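Local coordinates for putative endo-1,4-beta-xylanase (Bacteroides thetaiotaomicron VPI-5482, PDB 5MSX), which probably hydrolyses O-glycosidic bonds in plant pectin as a family 43 glycoside hydrolase, consistent with an arabinofuranosidase role, and carries bound calcium, at residues Arg349-Phe357 with Ala362-Ala370; Phe25-Asp36 with Gly280-Val290. All coordinates share one frame; numbering follows the deposited sequence.

Overall arrangement
Contact 2 lies in the family 43 glycoside hydrolase part of the chain, contact 1 in the F5/8 type C part, and their centres are about 14 Å apart. They touch directly: Arg-281 NH2 of contact 2 is 2.8 Å from Gly-364 O of contact 1, and Asn-27 OD1 is 2.8 Å from Asn-363 N, both probable hydrogen bonds. Arg-281 also forms a salt bridge with Glu-351, so the interface of the two domains is polar as well as packed. Each contact reaches a different site. Residues 349-357 and 362-370 supply four calcium ligands, whereas 25-36 ends at Asp-36, the predicted proton acceptor, whose side chain lies about 6 Å from another calcium ion.

Contact 1: residues Arg349-Phe357 with Ala362-Ala370; sequences RTEYFVPSF and ANGSRWMAA. With CA (calcium ion), chain T.
Arg-366 reaches across to Glu-351 and passes Phe-353 on the way. Its CB starts away from 349-357, but with CG set between the backbone N and carbonyl carbon (chi1 45°) and the chain extended to NE, the tip returns. CG and CD run past Glu-351 OE2. Arg-366 NE then donates to Glu-351 OE2 at 2.9 Å, and Arg-366 NH2 donates to Glu-351 OE1, also at 2.9 Å. Both N-H groups are nearly straight on their acceptors, which lie in the guanidinium plane and are met on their syn sides, though tilted out of the carboxylate plane. This is a side-on, two-nitrogen salt bridge, with carboxylate and guanidinium planes 31° apart. Phe-353 CE1 sits over one guanidinium face, 3.7 Å from Arg-366 NH2, so the ring presents its edge to the cation. Water 1 accepts from Arg-366 N and lies within hydrogen-bonding distance of Glu-351 OE2 and Tyr-352 O, with too few protons for every acceptor nearby.

Further along, Met-368 N donates to Phe-353 O at 3.3 Å, and Met-368 CG packs on Phe-353 CD1. Ser-365 CB lies over one face of the Phe-357 ring, Val-354 CG2 over the other. The type I turn Ala-362 to Ser-365 and Phe-357 O, with Asp-360, Trp-454 and Glu-455, form the calcium site of this F5/8 type C domain, a beta-sandwich family. Glu-351 has a second cationic partner in Arg-281. Strand 349-351 pairs with strand 337-339, strand 367-368 pairs with strand 452-458, and Pro-355 and Trp-367 pack against strand 325-330.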
loop_
_atom_site.group_PDB
_atom_site.type_symbol
_atom_site.label_atom_id
_atom_site.label_comp_id
_atom_site.label_asym_id
_atom_site.label_seq_id
_atom_site.Cartn_x
_atom_site.Cartn_y
_atom_site.Cartn_z
ATOM N N ARG C 349 3.211 -50.452 -0.872
ATOM C CA ARG C 349 4.424 -50.175 -0.149
ATOM C C ARG C 349 4.306 -50.562 1.297
ATOM O O ARG C 349 3.222 -50.640 1.854
ATOM C CB ARG C 349 4.764 -48.673 -0.264
ATOM C CG ARG C 349 4.965 -48.260 -1.710
ATOM C CD ARG C 349 5.665 -46.922 -1.848
ATOM N NE ARG C 349 4.809 -45.800 -1.507
ATOM C CZ ARG C 349 5.056 -44.536 -1.867
ATOM N NH1 ARG C 349 6.153 -44.220 -2.586
ATOM N NH2 ARG C 349 4.198 -43.575 -1.511
ATOM N N THR C 350 5.466 -50.745 1.908
ATOM C CA THR C 350 5.585 -51.067 3.322
ATOM C C THR C 350 6.574 -50.098 3.962
ATOM O O THR C 350 7.633 -49.831 3.392
ATOM C CB THR C 350 6.077 -52.525 3.483
ATOM O OG1 THR C 350 5.091 -53.398 2.915
ATOM C CG2 THR C 350 6.264 -52.882 4.956
ATOM N N GLU C 351 6.205 -49.544 5.115
ATOM C CA GLU C 351 7.101 -48.717 5.913
ATOM C C GLU C 351 7.550 -49.503 7.141
ATOM O O GLU C 351 6.712 -50.070 7.851
ATOM C CB GLU C 351 6.416 -47.450 6.401
ATOM C CG GLU C 351 7.416 -46.500 7.066
ATOM C CD GLU C 351 6.825 -45.167 7.551
ATOM O OE1 GLU C 351 5.581 -44.964 7.506
ATOM O OE2 GLU C 351 7.633 -44.289 7.990
ATOM N N TYR C 352 8.853 -49.487 7.397
ATOM C CA TYR C 352 9.431 -50.065 8.600
ATOM C C TYR C 352 9.805 -48.933 9.534
ATOM O O TYR C 352 9.914 -47.759 9.117
ATOM C CB TYR C 352 10.677 -50.886 8.252
ATOM C CG TYR C 352 10.383 -52.058 7.341
ATOM C CD1 TYR C 352 9.947 -53.277 7.870
ATOM C CD2 TYR C 352 10.527 -51.952 5.947
ATOM C CE1 TYR C 352 9.642 -54.354 7.046
ATOM C CE2 TYR C 352 10.228 -53.031 5.109
ATOM C CZ TYR C 352 9.781 -54.224 5.664
ATOM O OH TYR C 352 9.489 -55.301 4.862
ATOM N N PHE C 353 10.044 -49.301 10.791
ATOM C CA PHE C 353 10.150 -48.336 11.888
ATOM C C PHE C 353 11.375 -48.565 12.749
ATOM O O PHE C 353 11.373 -48.207 13.929
ATOM C CB PHE C 353 8.861 -48.356 12.708
ATOM C CG PHE C 353 7.667 -47.925 11.925
ATOM C CD1 PHE C 353 7.564 -46.606 11.459
ATOM C CD2 PHE C 353 6.648 -48.832 11.600
ATOM C CE1 PHE C 353 6.465 -46.192 10.713
ATOM C CE2 PHE C 353 5.538 -48.419 10.850
ATOM C CZ PHE C 353 5.453 -47.092 10.400
ATOM N N VAL C 354 12.428 -49.109 12.137
ATOM C CA VAL C 354 13.620 -49.526 12.860
ATOM C C VAL C 354 14.448 -48.344 13.403
ATOM O O VAL C 354 14.448 -47.271 12.797
ATOM C CB VAL C 354 14.507 -50.494 12.047
ATOM C CG1 VAL C 354 13.728 -51.779 11.713
ATOM C CG2 VAL C 354 15.104 -49.855 10.798
ATOM N N PRO C 355 15.153 -48.537 14.543
ATOM C CA PRO C 355 15.972 -47.480 15.175
ATOM C C PRO C 355 17.029 -46.830 14.273
ATOM O O PRO C 355 17.262 -45.634 14.375
ATOM C CB PRO C 355 16.662 -48.224 16.332
ATOM C CG PRO C 355 15.773 -49.390 16.619
ATOM C CD PRO C 355 15.293 -49.816 15.263
ATOM N N SER C 356 17.680 -47.603 13.408
ATOM C CA SER C 356 18.651 -47.039 12.463
ATOM C C SER C 356 18.051 -45.956 11.542
ATOM O O SER C 356 18.791 -45.113 11.014
ATOM C CB SER C 356 19.302 -48.141 11.635
ATOM O OG SER C 356 18.298 -48.823 10.896
ATOM N N PHE C 357 16.729 -45.978 11.351
ATOM C CA PHE C 357 16.031 -44.881 10.648
ATOM C C PHE C 357 16.103 -43.526 11.403
ATOM O O PHE C 357 15.996 -42.483 10.776
ATOM C CB PHE C 357 14.572 -45.248 10.295
ATOM C CG PHE C 357 14.413 -46.286 9.173
ATOM C CD1 PHE C 357 15.480 -46.703 8.360
ATOM C CD2 PHE C 357 13.138 -46.801 8.894
ATOM C CE1 PHE C 357 15.286 -47.616 7.337
ATOM C CE2 PHE C 357 12.941 -47.713 7.863
ATOM C CZ PHE C 357 14.012 -48.122 7.087
ATOM N N ALA C 362 18.066 -39.543 6.337
ATOM C CA ALA C 362 16.912 -39.406 5.413
ATOM C C ALA C 362 15.676 -38.919 6.160
ATOM O O ALA C 362 15.247 -39.518 7.137
ATOM C CB ALA C 362 16.639 -40.734 4.739
ATOM N N ASN C 363 15.090 -37.822 5.702
ATOM C CA ASN C 363 13.865 -37.294 6.292
ATOM C C ASN C 363 12.603 -38.078 5.960
ATOM O O ASN C 363 11.562 -37.790 6.543
ATOM C CB ASN C 363 13.652 -35.849 5.869
ATOM C CG ASN C 363 14.658 -34.908 6.486
ATOM O OD1 ASN C 363 15.270 -35.228 7.469
ATOM N ND2 ASN C 363 14.811 -33.731 5.907
ATOM N N GLY C 364 12.681 -39.029 5.028
ATOM C CA GLY C 364 11.576 -39.914 4.725
ATOM C C GLY C 364 11.438 -41.111 5.644
ATOM O O GLY C 364 10.414 -41.778 5.615
ATOM N N SER C 365 12.464 -41.389 6.458
ATOM C CA SER C 365 12.415 -42.519 7.370
ATOM C C SER C 365 12.430 -42.115 8.842
ATOM O O SER C 365 13.030 -41.097 9.222
ATOM C CB SER C 365 13.584 -43.431 7.102
ATOM O OG SER C 365 14.814 -42.805 7.388
ATOM N N ARG C 366 11.794 -42.942 9.665
ATOM C CA ARG C 366 11.682 -42.688 11.086
ATOM C C ARG C 366 11.701 -43.979 11.897
ATOM O O ARG C 366 11.166 -45.016 11.457
ATOM C CB ARG C 366 10.360 -41.962 11.380
ATOM C CG ARG C 366 9.194 -42.591 10.649
ATOM C CD ARG C 366 7.908 -41.877 10.926
ATOM N NE ARG C 366 6.874 -42.521 10.149
ATOM C CZ ARG C 366 5.579 -42.440 10.383
ATOM N NH1 ARG C 366 5.119 -41.696 11.362
ATOM N NH2 ARG C 366 4.745 -43.102 9.610
ATOM N N TRP C 367 12.291 -43.886 13.091
ATOM C CA TRP C 367 12.017 -44.851 14.178
ATOM C C TRP C 367 10.672 -44.513 14.751
ATOM O O TRP C 367 10.331 -43.334 14.873
ATOM C CB TRP C 367 13.075 -44.787 15.282
ATOM C CG TRP C 367 12.692 -45.490 16.568
ATOM C CD1 TRP C 367 12.517 -46.830 16.746
ATOM C CD2 TRP C 367 12.433 -44.884 17.836
ATOM N NE1 TRP C 367 12.161 -47.103 18.043
ATOM C CE2 TRP C 367 12.120 -45.933 18.744
ATOM C CE3 TRP C 367 12.471 -43.558 18.312
ATOM C CZ2 TRP C 367 11.814 -45.701 20.105
ATOM C CZ3 TRP C 367 12.152 -43.317 19.688
ATOM C CH2 TRP C 367 11.823 -44.395 20.556
ATOM N N MET C 368 9.898 -45.536 15.091
ATOM C CA MET C 368 8.705 -45.386 15.904
ATOM C C MET C 368 8.653 -46.511 16.941
ATOM O O MET C 368 8.812 -47.695 16.602
ATOM C CB MET C 368 7.436 -45.448 15.051
ATOM C CG MET C 368 7.265 -44.293 14.066
ATOM S SD MET C 368 6.730 -42.795 14.888
ATOM C CE MET C 368 5.063 -43.186 15.364
ATOM N N ALA C 369 8.434 -46.136 18.202
ATOM C CA ALA C 369 8.160 -47.093 19.277
ATOM C C ALA C 369 6.832 -47.810 19.018
ATOM O O ALA C 369 5.918 -47.239 18.376
ATOM C CB ALA C 369 8.099 -46.368 20.621
ATOM N N ALA C 370 6.706 -49.041 19.529
ATOM C CA ALA C 370 5.447 -49.780 19.418
ATOM C C ALA C 370 4.326 -49.069 20.183
ATOM O O ALA C 370 4.573 -48.391 21.189
ATOM C CB ALA C 370 5.601 -51.211 19.901
HETATM CA CA CA T . 15.448 -40.958 9.104
HETATM O O HOH W 1 10.202 -45.013 8.199
#

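Contact 2: residues Phe25-Asp36 with Gly280-Val290. With EDO (1,2-ethanediol), chain U; EDO (1,2-ethanediol), chain B.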
loop_
_atom_site.group_PDB
_atom_site.type_symbol
_atom_site.label_atom_id
_atom_site.label_comp_id
_atom_site.label_asym_id
_atom_site.label_seq_id
_atom_site.Cartn_x
_atom_site.Cartn_y
_atom_site.Cartn_z
ATOM N N PHE C 25 10.474 -43.897 1.086
ATOM C CA PHE C 25 10.199 -42.462 1.097
ATOM C C PHE C 25 11.425 -41.559 1.004
ATOM O O PHE C 25 11.283 -40.320 1.020
ATOM C CB PHE C 25 9.371 -42.138 2.329
ATOM C CG PHE C 25 8.214 -43.052 2.482
ATOM C CD1 PHE C 25 7.171 -43.010 1.569
ATOM C CD2 PHE C 25 8.204 -44.025 3.461
ATOM C CE1 PHE C 25 6.117 -43.897 1.660
ATOM C CE2 PHE C 25 7.159 -44.916 3.548
ATOM C CZ PHE C 25 6.107 -44.839 2.654
ATOM N N GLY C 26 12.606 -42.165 0.879
ATOM C CA GLY C 26 13.839 -41.463 0.526
ATOM C C GLY C 26 14.146 -40.267 1.397
ATOM O O GLY C 26 13.948 -40.336 2.611
ATOM N N ASN C 27 14.590 -39.172 0.792
ATOM C CA ASN C 27 14.965 -37.986 1.567
ATOM C C ASN C 27 14.034 -36.795 1.305
ATOM O O ASN C 27 14.301 -35.950 0.452
ATOM C CB ASN C 27 16.440 -37.612 1.357
ATOM C CG ASN C 27 16.987 -36.695 2.488
ATOM O OD1 ASN C 27 16.356 -36.473 3.546
ATOM N ND2 ASN C 27 18.163 -36.133 2.246
ATOM N N ALA C 28 12.933 -36.750 2.045
ATOM C CA ALA C 28 11.974 -35.642 1.955
ATOM C C ALA C 28 12.646 -34.308 2.326
ATOM O O ALA C 28 13.702 -34.288 2.996
ATOM C CB ALA C 28 10.791 -35.922 2.868
ATOM N N LEU C 29 12.049 -33.196 1.916
ATOM C CA LEU C 29 12.639 -31.902 2.203
ATOM C C LEU C 29 12.655 -31.610 3.719
ATOM O O LEU C 29 13.684 -31.257 4.274
ATOM C CB LEU C 29 11.904 -30.792 1.459
ATOM C CG LEU C 29 12.393 -29.365 1.733
ATOM C CD1 LEU C 29 13.832 -29.224 1.301
ATOM C CD2 LEU C 29 11.474 -28.363 1.082
ATOM N N ILE C 30 11.516 -31.828 4.357
ATOM C CA ILE C 30 11.266 -31.457 5.755
ATOM C C ILE C 30 11.072 -32.734 6.554
ATOM O O ILE C 30 10.513 -33.702 6.020
ATOM C CB ILE C 30 9.984 -30.609 5.846
ATOM C CG1 ILE C 30 10.169 -29.280 5.106
ATOM C CG2 ILE C 30 9.541 -30.347 7.285
ATOM C CD1 ILE C 30 11.276 -28.402 5.626
ATOM N N PRO C 31 11.531 -32.754 7.831
ATOM C CA PRO C 31 11.309 -33.927 8.730
ATOM C C PRO C 31 9.961 -33.845 9.432
ATOM O O PRO C 31 9.867 -33.683 10.639
ATOM C CB PRO C 31 12.483 -33.854 9.712
ATOM C CG PRO C 31 12.865 -32.418 9.733
ATOM C CD PRO C 31 12.554 -31.841 8.374
ATOM N N ASP C 32 8.923 -33.910 8.629
ATOM C CA ASP C 32 7.579 -33.946 9.097
ATOM C C ASP C 32 6.755 -34.362 7.879
ATOM O O ASP C 32 7.281 -34.495 6.769
ATOM C CB ASP C 32 7.156 -32.559 9.638
ATOM C CG ASP C 32 5.941 -32.611 10.577
ATOM O OD1 ASP C 32 5.389 -33.714 10.803
ATOM O OD2 ASP C 32 5.495 -31.532 11.043
ATOM N N MET C 33 5.482 -34.596 8.102
ATOM C CA MET C 33 4.533 -34.787 7.044
ATOM C C MET C 33 3.931 -33.430 6.695
ATOM O O MET C 33 3.219 -32.833 7.508
ATOM C CB MET C 33 3.482 -35.816 7.483
ATOM C CG MET C 33 4.121 -37.199 7.597
ATOM S SD MET C 33 2.982 -38.490 8.062
ATOM C CE MET C 33 3.966 -39.963 7.778
ATOM N N ILE C 34 4.313 -32.926 5.513
ATOM C CA ILE C 34 3.829 -31.674 4.997
ATOM C C ILE C 34 3.401 -31.834 3.539
ATOM O O ILE C 34 3.924 -32.705 2.813
ATOM C CB ILE C 34 4.855 -30.532 5.151
ATOM C CG1 ILE C 34 6.136 -30.783 4.337
ATOM C CG2 ILE C 34 5.178 -30.308 6.629
ATOM C CD1 ILE C 34 6.853 -29.498 3.966
ATOM N N ALA C 35 2.439 -31.009 3.153
ATOM C CA ALA C 35 1.905 -30.972 1.818
ATOM C C ALA C 35 1.592 -29.524 1.402
ATOM O O ALA C 35 1.590 -28.605 2.228
ATOM C CB ALA C 35 0.641 -31.808 1.759
ATOM N N ASP C 36 1.307 -29.347 0.122
ATOM C CA ASP C 36 0.800 -28.098 -0.410
ATOM C C ASP C 36 1.808 -26.955 -0.134
ATOM O O ASP C 36 1.410 -25.838 0.208
ATOM C CB ASP C 36 -0.577 -27.728 0.196
ATOM C CG ASP C 36 -1.578 -28.909 0.269
ATOM O OD1 ASP C 36 -1.643 -29.746 -0.657
ATOM O OD2 ASP C 36 -2.348 -28.930 1.255
ATOM N N GLY C 280 2.718 -40.863 -0.211
ATOM C CA GLY C 280 3.179 -41.192 1.109
ATOM C C GLY C 280 2.499 -42.417 1.687
ATOM O O GLY C 280 2.419 -43.469 1.023
ATOM N N ARG C 281 2.005 -42.270 2.914
ATOM C CA ARG C 281 1.365 -43.364 3.616
ATOM C C ARG C 281 -0.155 -43.297 3.500
ATOM O O ARG C 281 -0.847 -43.825 4.387
ATOM C CB ARG C 281 1.791 -43.389 5.090
ATOM C CG ARG C 281 3.258 -43.694 5.329
ATOM C CD ARG C 281 4.153 -42.475 5.123
ATOM N NE ARG C 281 5.437 -42.622 5.782
ATOM C CZ ARG C 281 6.517 -41.886 5.505
ATOM N NH1 ARG C 281 6.475 -40.896 4.614
ATOM N NH2 ARG C 281 7.649 -42.126 6.142
ATOM N N ARG C 282 -0.647 -42.658 2.420
ATOM C CA ARG C 282 -2.078 -42.484 2.094
ATOM C C ARG C 282 -2.728 -41.362 2.913
ATOM O O ARG C 282 -2.231 -41.002 3.963
ATOM C CB ARG C 282 -2.899 -43.821 2.216
ATOM C CG ARG C 282 -3.813 -43.953 3.441
ATOM C CD ARG C 282 -4.271 -45.387 3.654
ATOM N NE ARG C 282 -4.952 -45.932 2.474
ATOM C CZ ARG C 282 -6.258 -45.840 2.234
ATOM N NH1 ARG C 282 -6.775 -46.386 1.133
ATOM N NH2 ARG C 282 -7.074 -45.219 3.085
ATOM N N SER C 283 -3.872 -40.878 2.424
ATOM C CA SER C 283 -4.654 -39.812 3.074
ATOM C C SER C 283 -3.709 -38.625 3.377
ATOM O O SER C 283 -2.857 -38.271 2.539
ATOM C CB SER C 283 -5.372 -40.390 4.318
ATOM O OG SER C 283 -6.169 -39.416 4.982
ATOM N N THR C 284 -3.789 -38.061 4.577
ATOM C CA THR C 284 -2.993 -36.891 4.936
ATOM C C THR C 284 -1.742 -37.334 5.682
ATOM O O THR C 284 -1.490 -36.885 6.787
ATOM C CB THR C 284 -3.819 -35.922 5.815
ATOM O OG1 THR C 284 -4.451 -36.662 6.851
ATOM C CG2 THR C 284 -4.895 -35.223 5.022
ATOM N N ASN C 285 -0.977 -38.231 5.085
ATOM C CA ASN C 285 0.314 -38.643 5.591
ATOM C C ASN C 285 1.290 -38.520 4.410
ATOM O O ASN C 285 1.891 -39.482 3.976
ATOM C CB ASN C 285 0.258 -40.079 6.124
ATOM C CG ASN C 285 -0.763 -40.242 7.227
ATOM O OD1 ASN C 285 -0.665 -39.614 8.253
ATOM N ND2 ASN C 285 -1.767 -41.044 6.987
ATOM N N ARG C 286 1.409 -37.304 3.906
ATOM C CA ARG C 286 2.220 -37.005 2.738
ATOM C C ARG C 286 3.516 -36.355 3.193
ATOM O O ARG C 286 3.591 -35.774 4.268
ATOM C CB ARG C 286 1.437 -36.079 1.802
ATOM C CG ARG C 286 0.124 -36.686 1.341
ATOM C CD ARG C 286 -0.877 -35.663 0.836
ATOM N NE ARG C 286 -1.347 -34.746 1.881
ATOM C CZ ARG C 286 -2.262 -33.799 1.660
ATOM N NH1 ARG C 286 -2.790 -33.649 0.455
ATOM N NH2 ARG C 286 -2.652 -32.999 2.635
ATOM N N GLN C 287 4.539 -36.449 2.361
ATOM C CA GLN C 287 5.753 -35.647 2.525
ATOM C C GLN C 287 6.017 -34.895 1.244
ATOM O O GLN C 287 5.355 -35.156 0.223
ATOM C CB GLN C 287 6.929 -36.522 2.935
ATOM C CG GLN C 287 6.821 -36.996 4.362
ATOM C CD GLN C 287 8.103 -37.657 4.845
ATOM O OE1 GLN C 287 8.426 -38.754 4.418
ATOM N NE2 GLN C 287 8.845 -36.980 5.720
ATOM N N THR C 288 6.958 -33.944 1.320
ATOM C CA THR C 288 7.262 -32.998 0.228
ATOM C C THR C 288 8.683 -33.224 -0.237
ATOM O O THR C 288 9.578 -33.481 0.584
ATOM C CB THR C 288 6.998 -31.524 0.612
ATOM O OG1 THR C 288 5.589 -31.316 0.735
ATOM C CG2 THR C 288 7.521 -30.523 -0.465
ATOM N N TYR C 289 8.862 -33.210 -1.560
ATOM C CA TYR C 289 10.145 -33.443 -2.216
ATOM C C TYR C 289 10.430 -32.296 -3.179
ATOM O O TYR C 289 9.496 -31.623 -3.637
ATOM C CB TYR C 289 10.091 -34.765 -3.006
ATOM C CG TYR C 289 9.824 -35.946 -2.087
ATOM C CD1 TYR C 289 8.532 -36.256 -1.700
ATOM C CD2 TYR C 289 10.857 -36.671 -1.534
ATOM C CE1 TYR C 289 8.272 -37.290 -0.834
ATOM C CE2 TYR C 289 10.602 -37.740 -0.667
ATOM C CZ TYR C 289 9.299 -38.037 -0.314
ATOM O OH TYR C 289 8.990 -39.098 0.538
ATOM N N VAL C 290 11.701 -32.121 -3.521
ATOM C CA VAL C 290 12.154 -31.032 -4.425
ATOM C C VAL C 290 13.050 -31.628 -5.524
ATOM O O VAL C 290 13.932 -32.474 -5.250
ATOM C CB VAL C 290 12.888 -29.899 -3.645
ATOM C CG1 VAL C 290 13.359 -28.770 -4.576
ATOM C CG2 VAL C 290 11.971 -29.285 -2.594
HETATM C C1 EDO U . -6.406 -30.846 1.151
HETATM O O1 EDO U . -6.043 -30.797 -0.237
HETATM C C2 EDO U . -5.262 -30.377 2.016
HETATM O O2 EDO U . -4.040 -30.753 1.405
HETATM C C1 EDO B . -4.688 -42.116 8.330
HETATM O O1 EDO B . -3.662 -41.799 9.278
HETATM C C2 EDO B . -5.783 -41.057 8.361
HETATM O O2 EDO B . -5.290 -39.779 8.794
HETATM O O HOH W 2 13.436 -34.204 -1.846
HETATM O O HOH W 3 8.323 -33.556 4.088
#
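Phe-25 and Arg-281 make the main aromatic contact: the guanidinium lies flat on the ring, planes 14° apart, with Arg-281 CZ 3.7 Å from the Phe-25 centroid. It is a cation-pi stack, extended by Arg-281 CD over the same ring. The bend at chi2 (80°) turns the arginine chain so that it can lie along the ring. Met-33 CE covers the opposite face of the guanidinium, 3.6 Å from Arg-281 NE, and Met-33 SD rests against Asn-285 CB.

Hydrogen bonds join the segments at several levels. Tyr-289 OH donates to Phe-25 O at 2.6 Å, in the carbonyl plane and on a lone pair. Leu-29 N donates almost straight to Thr-288 O at 2.8 Å. Gln-287 NE2 reaches Asp-32 O at 3.1 Å from above the carbonyl plane, while Gln-287 OE1 accepts from Arg-281 NH1; Arg-281 NH2 turns to Glu-351 and Gly-364. Water 2 bridges Asn-27 O to Val-290 N, and water 3 bridges Ile-30 O to Thr-288 N.

Leu-29 CD2 on Val-290 CG2 is an apolar pair. Ala-35 CB lies over one guanidinium face of Arg-286, which is salt-bridged to Asp-53 and donates through NH2 to an ethanediol oxygen, O2 of chain U, at 2.9 Å.

In this catalytic domain, a five-bladed beta-propeller in family 43, segment 25-36 thus runs beside strand 287-293. Asp-36 OD1, of the predicted proton acceptor, is 4.2 Å from Arg-286 NH1 and well out of the guanidinium plane; no N-H points at it, so any influence of the arginine is probably electrostatic.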